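Local coordinates for mitochondrial RNA-binding protein 2 (Trypanosoma brucei, PDB 2GIA) that pairs with mitochondrial RNA-binding protein 1 in a guide-RNA-binding complex that acts as an RNA matchmaker in mitochondrial RNA editing, at residues D[167-170]-D[171-174]; D[183-187]-D[188-192]. One frame throughout, in Å; residues are numbered along the deposited sequence.

How the contacts relate
The two contacts mark the beginning and the end of one helix, 170-187. In contact 1 the chain leaves strand 160-168 and a capping box starts the helix; in contact 2 a Schellman motif stops it, and residues 188-192 fold back against its last turn. Their centres lie 24 Å apart and their nearest atoms about 11 Å, so they do not touch and are joined through the helix itself. The centre of contact 1 lies about 11 Å from the centre of the chain and that of contact 2 about 19 Å. Both ends of the helix also meet chains of mitochondrial RNA-binding protein 1.

Contact 1: D[167-170]-D[171-174]; sequences EFDV and AESL
The carboxylate of Asp169 lies stacked against that of Glu172, their planes 29° apart, and the two side chains run roughly perpendicular. They form a capping box at the start of the helix. In Asp169, the N-cap, a chi1 of 69° folds the carboxylate back over the backbone, which brings OD1 over the first turn to accept from Glu172 N at 2.9 Å, an almost straight bond. In return Glu172 OE1 takes the N-H of Asp169 at 2.9 Å, on the anti side of its carboxylate. The price is that two acidic oxygens face each other, Asp169 OD1 and Glu172 OE1 being 3.5 Å apart; the N-H groups bound to them would be expected to offset part of the repulsion. A water donates to Asp169 OD2 and weakly to Glu172 OE2. Ser173 doubles the grip on the cap residue: both its N and its OG donate to Asp169 O, each at 2.9 Å, the hydroxyl from above the carbonyl plane. Beside this network, the edge of the Phe168 ring brings CD1 to 3.6 Å from Glu172 O. The junction thus turns strand 160-168 into helix 170-187, with Phe168 and Glu172 packed on Val48 of strand 45-50, Phe168 also on Leu139 of strand 137-145, and Asp169 OD2 hydrogen-bonded to Tyr76 of the mitochondrial RNA-binding protein 1 chain.

Contact 2: D[183-187]-D[188-192]; sequences ALHYN and TGFAR
Thr188 grips Leu184 O twice at the Schellman motif that ends the helix, through OG1 at 2.7 Å and through its N at 3.0 Å, the two donors reaching the oxygen from opposite faces of the carbonyl plane. With OG1 beside its own backbone N (chi1 -62°), the hydroxyl turns back along the helix. In the motif itself Gly189, at positive phi (103°), donates through its N to Tyr186 O from well above the carbonyl plane, and Phe190 N reaches back to His185 O at 3.2 Å. A type I beta turn, Gly189 to Arg192, carries the chain onward, and a water bridges Tyr186 O to Ala191 N. Outside these bonds, CB of Phe190 sits over one face of the His185 imidazole in a CH-pi contact, 3.5 Å from its centroid. The two rings are nearly parallel but slid apart, with little overlap. The imidazole is held from a neighbouring subunit, its ND1 hydrogen-bonded to Ser141 and its NE2 to Glu145 of a mitochondrial RNA-binding protein 1 chain; Tyr186 OH is hydrogen-bonded to Arg150 of that same chain. The helix end is thereby built into the interface between the two proteins. Alongside the water bridge, the methyl of Ala191 meets the Tyr186 ring obliquely, its CB 3.3 Å from Tyr186 CE1.

Contact 1: D[167-170]-D[171-174]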
loop_
_atom_site.group_PDB
_atom_site.type_symbol
_atom_site.label_atom_id
_atom_site.label_comp_id
_atom_site.label_asym_id
_atom_site.label_seq_id
_atom_site.Cartn_x
_atom_site.Cartn_y
_atom_site.Cartn_z
ATOM N N GLU D 167 -6.664 20.942 -14.097
ATOM C CA GLU D 167 -5.540 21.160 -13.205
ATOM C C GLU D 167 -5.708 20.209 -12.003
ATOM O O GLU D 167 -6.815 20.021 -11.493
ATOM C CB GLU D 167 -5.534 22.605 -12.660
ATOM C CG GLU D 167 -5.311 23.724 -13.703
ATOM C CD GLU D 167 -4.040 23.536 -14.508
ATOM O OE1 GLU D 167 -3.108 22.828 -14.051
ATOM O OE2 GLU D 167 -3.961 24.103 -15.608
ATOM N N PHE D 168 -4.611 19.626 -11.559
ATOM C CA PHE D 168 -4.640 18.747 -10.406
ATOM C C PHE D 168 -3.795 19.416 -9.329
ATOM O O PHE D 168 -2.581 19.534 -9.513
ATOM C CB PHE D 168 -4.002 17.390 -10.747
ATOM C CG PHE D 168 -4.868 16.502 -11.596
ATOM C CD1 PHE D 168 -5.502 15.382 -11.036
ATOM C CD2 PHE D 168 -5.062 16.789 -12.953
ATOM C CE1 PHE D 168 -6.318 14.562 -11.829
ATOM C CE2 PHE D 168 -5.879 15.983 -13.760
ATOM C CZ PHE D 168 -6.507 14.867 -13.206
ATOM N N ASP D 169 -4.402 19.863 -8.237
ATOM C CA ASP D 169 -3.603 20.450 -7.156
ATOM C C ASP D 169 -2.913 19.323 -6.349
ATOM O O ASP D 169 -2.931 18.162 -6.755
ATOM C CB ASP D 169 -4.452 21.382 -6.249
ATOM C CG ASP D 169 -5.486 20.641 -5.389
ATOM O OD1 ASP D 169 -5.437 19.398 -5.269
ATOM O OD2 ASP D 169 -6.361 21.323 -4.806
ATOM N N VAL D 170 -2.266 19.667 -5.245
ATOM C CA VAL D 170 -1.536 18.675 -4.464
ATOM C C VAL D 170 -2.385 17.491 -4.035
ATOM O O VAL D 170 -1.925 16.358 -4.110
ATOM C CB VAL D 170 -0.911 19.281 -3.214
ATOM C CG1 VAL D 170 -0.210 18.205 -2.401
ATOM C CG2 VAL D 170 0.071 20.334 -3.616
ATOM N N ALA D 171 -3.591 17.759 -3.564
ATOM C CA ALA D 171 -4.496 16.688 -3.129
ATOM C C ALA D 171 -4.977 15.846 -4.301
ATOM O O ALA D 171 -4.967 14.629 -4.238
ATOM C CB ALA D 171 -5.707 17.273 -2.383
ATOM N N GLU D 172 -5.432 16.500 -5.359
ATOM C CA GLU D 172 -5.953 15.790 -6.535
ATOM C C GLU D 172 -4.910 14.929 -7.232
ATOM O O GLU D 172 -5.237 13.853 -7.763
ATOM C CB GLU D 172 -6.565 16.828 -7.515
ATOM C CG GLU D 172 -7.730 17.562 -6.843
ATOM C CD GLU D 172 -8.134 18.908 -7.532
ATOM O OE1 GLU D 172 -7.294 19.527 -8.220
ATOM O OE2 GLU D 172 -9.295 19.331 -7.356
ATOM N N SER D 173 -3.660 15.388 -7.231
ATOM C CA SER D 173 -2.578 14.659 -7.851
ATOM C C SER D 173 -2.276 13.416 -7.008
ATOM O O SER D 173 -2.022 12.338 -7.544
ATOM C CB SER D 173 -1.327 15.536 -7.910
ATOM O OG SER D 173 -1.556 16.631 -8.776
ATOM N N LEU D 174 -2.280 13.591 -5.686
ATOM C CA LEU D 174 -2.041 12.460 -4.773
ATOM C C LEU D 174 -3.169 11.455 -4.989
ATOM O O LEU D 174 -2.941 10.255 -5.053
ATOM C CB LEU D 174 -2.053 12.976 -3.322
ATOM C CG LEU D 174 -1.744 11.972 -2.213
ATOM C CD1 LEU D 174 -0.494 11.180 -2.581
ATOM C CD2 LEU D 174 -1.509 12.739 -0.884
HETATM O O HOH W 1 -9.028 20.533 -4.107
#

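Contact 2: D[183-187]-D[188-192]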
loop_
_atom_site.group_PDB
_atom_site.type_symbol
_atom_site.label_atom_id
_atom_site.label_comp_id
_atom_site.label_asym_id
_atom_site.label_seq_id
_atom_site.Cartn_x
_atom_site.Cartn_y
_atom_site.Cartn_z
ATOM N N ALA D 183 -5.296 0.787 -9.414
ATOM C CA ALA D 183 -5.694 0.174 -10.696
ATOM C C ALA D 183 -4.606 -0.781 -11.229
ATOM O O ALA D 183 -4.920 -1.897 -11.708
ATOM C CB ALA D 183 -6.015 1.258 -11.748
ATOM N N LEU D 184 -3.337 -0.378 -11.124
ATOM C CA LEU D 184 -2.263 -1.228 -11.619
ATOM C C LEU D 184 -2.198 -2.517 -10.757
ATOM O O LEU D 184 -2.030 -3.630 -11.271
ATOM C CB LEU D 184 -0.947 -0.476 -11.562
ATOM C CG LEU D 184 0.324 -1.164 -12.054
ATOM C CD1 LEU D 184 0.126 -1.623 -13.538
ATOM C CD2 LEU D 184 1.512 -0.207 -11.917
ATOM N N HIS D 185 -2.343 -2.365 -9.445
ATOM C CA HIS D 185 -2.313 -3.528 -8.486
ATOM C C HIS D 185 -3.408 -4.560 -8.841
ATOM O O HIS D 185 -3.137 -5.767 -8.997
ATOM C CB HIS D 185 -2.577 -2.997 -7.062
ATOM C CG HIS D 185 -2.435 -4.029 -5.981
ATOM N ND1 HIS D 185 -1.207 -4.458 -5.524
ATOM C CD2 HIS D 185 -3.362 -4.670 -5.226
ATOM C CE1 HIS D 185 -1.381 -5.321 -4.535
ATOM N NE2 HIS D 185 -2.678 -5.468 -4.330
ATOM N N TYR D 186 -4.648 -4.078 -8.973
ATOM C CA TYR D 186 -5.755 -4.951 -9.317
ATOM C C TYR D 186 -5.654 -5.493 -10.758
ATOM O O TYR D 186 -5.846 -6.679 -10.961
ATOM C CB TYR D 186 -7.103 -4.243 -9.112
ATOM C CG TYR D 186 -7.491 -4.234 -7.632
ATOM C CD1 TYR D 186 -8.423 -5.147 -7.130
ATOM C CD2 TYR D 186 -6.852 -3.373 -6.729
ATOM C CE1 TYR D 186 -8.706 -5.218 -5.730
ATOM C CE2 TYR D 186 -7.118 -3.422 -5.344
ATOM C CZ TYR D 186 -8.052 -4.364 -4.855
ATOM O OH TYR D 186 -8.267 -4.482 -3.497
ATOM N N ASN D 187 -5.324 -4.645 -11.730
ATOM C CA ASN D 187 -5.226 -5.126 -13.109
ATOM C C ASN D 187 -4.138 -6.167 -13.310
ATOM O O ASN D 187 -4.211 -7.009 -14.227
ATOM C CB ASN D 187 -5.002 -3.960 -14.078
ATOM C CG ASN D 187 -5.316 -4.363 -15.514
ATOM O OD1 ASN D 187 -6.455 -4.754 -15.823
ATOM N ND2 ASN D 187 -4.311 -4.295 -16.392
ATOM N N THR D 188 -3.123 -6.126 -12.454
ATOM C CA THR D 188 -2.042 -7.087 -12.556
ATOM C C THR D 188 -2.472 -8.432 -11.983
ATOM O O THR D 188 -1.829 -9.446 -12.220
ATOM C CB THR D 188 -0.793 -6.555 -11.806
ATOM O OG1 THR D 188 -0.370 -5.337 -12.449
ATOM C CG2 THR D 188 0.329 -7.570 -11.798
ATOM N N GLY D 189 -3.544 -8.449 -11.212
ATOM C CA GLY D 189 -4.008 -9.718 -10.660
ATOM C C GLY D 189 -3.683 -9.974 -9.188
ATOM O O GLY D 189 -3.905 -11.091 -8.678
ATOM N N PHE D 190 -3.193 -8.955 -8.487
ATOM C CA PHE D 190 -2.827 -9.147 -7.092
ATOM C C PHE D 190 -3.990 -9.361 -6.138
ATOM O O PHE D 190 -3.763 -9.691 -4.971
ATOM C CB PHE D 190 -1.981 -7.971 -6.596
ATOM C CG PHE D 190 -0.550 -8.038 -7.054
ATOM C CD1 PHE D 190 0.312 -8.998 -6.522
ATOM C CD2 PHE D 190 -0.075 -7.170 -8.032
ATOM C CE1 PHE D 190 1.640 -9.083 -6.960
ATOM C CE2 PHE D 190 1.261 -7.244 -8.495
ATOM C CZ PHE D 190 2.122 -8.188 -7.960
ATOM N N ALA D 191 -5.224 -9.154 -6.596
ATOM C CA ALA D 191 -6.356 -9.370 -5.702
ATOM C C ALA D 191 -7.077 -10.645 -6.033
ATOM O O ALA D 191 -8.079 -10.941 -5.404
ATOM C CB ALA D 191 -7.331 -8.208 -5.768
ATOM N N ARG D 192 -6.605 -11.397 -7.026
ATOM C CA ARG D 192 -7.291 -12.642 -7.361
ATOM C C ARG D 192 -7.218 -13.555 -6.135
ATOM O O ARG D 192 -8.272 -14.106 -5.753
ATOM C CB ARG D 192 -6.650 -13.341 -8.562
ATOM C CG ARG D 192 -6.827 -12.626 -9.891
ATOM C CD ARG D 192 -5.818 -13.146 -10.923
ATOM N NE ARG D 192 -5.708 -12.259 -12.083
ATOM C CZ ARG D 192 -4.712 -12.291 -12.968
ATOM N NH1 ARG D 192 -3.727 -13.173 -12.843
ATOM N NH2 ARG D 192 -4.680 -11.411 -13.961
HETATM O O HOH W 2 -6.597 -8.499 -8.979
#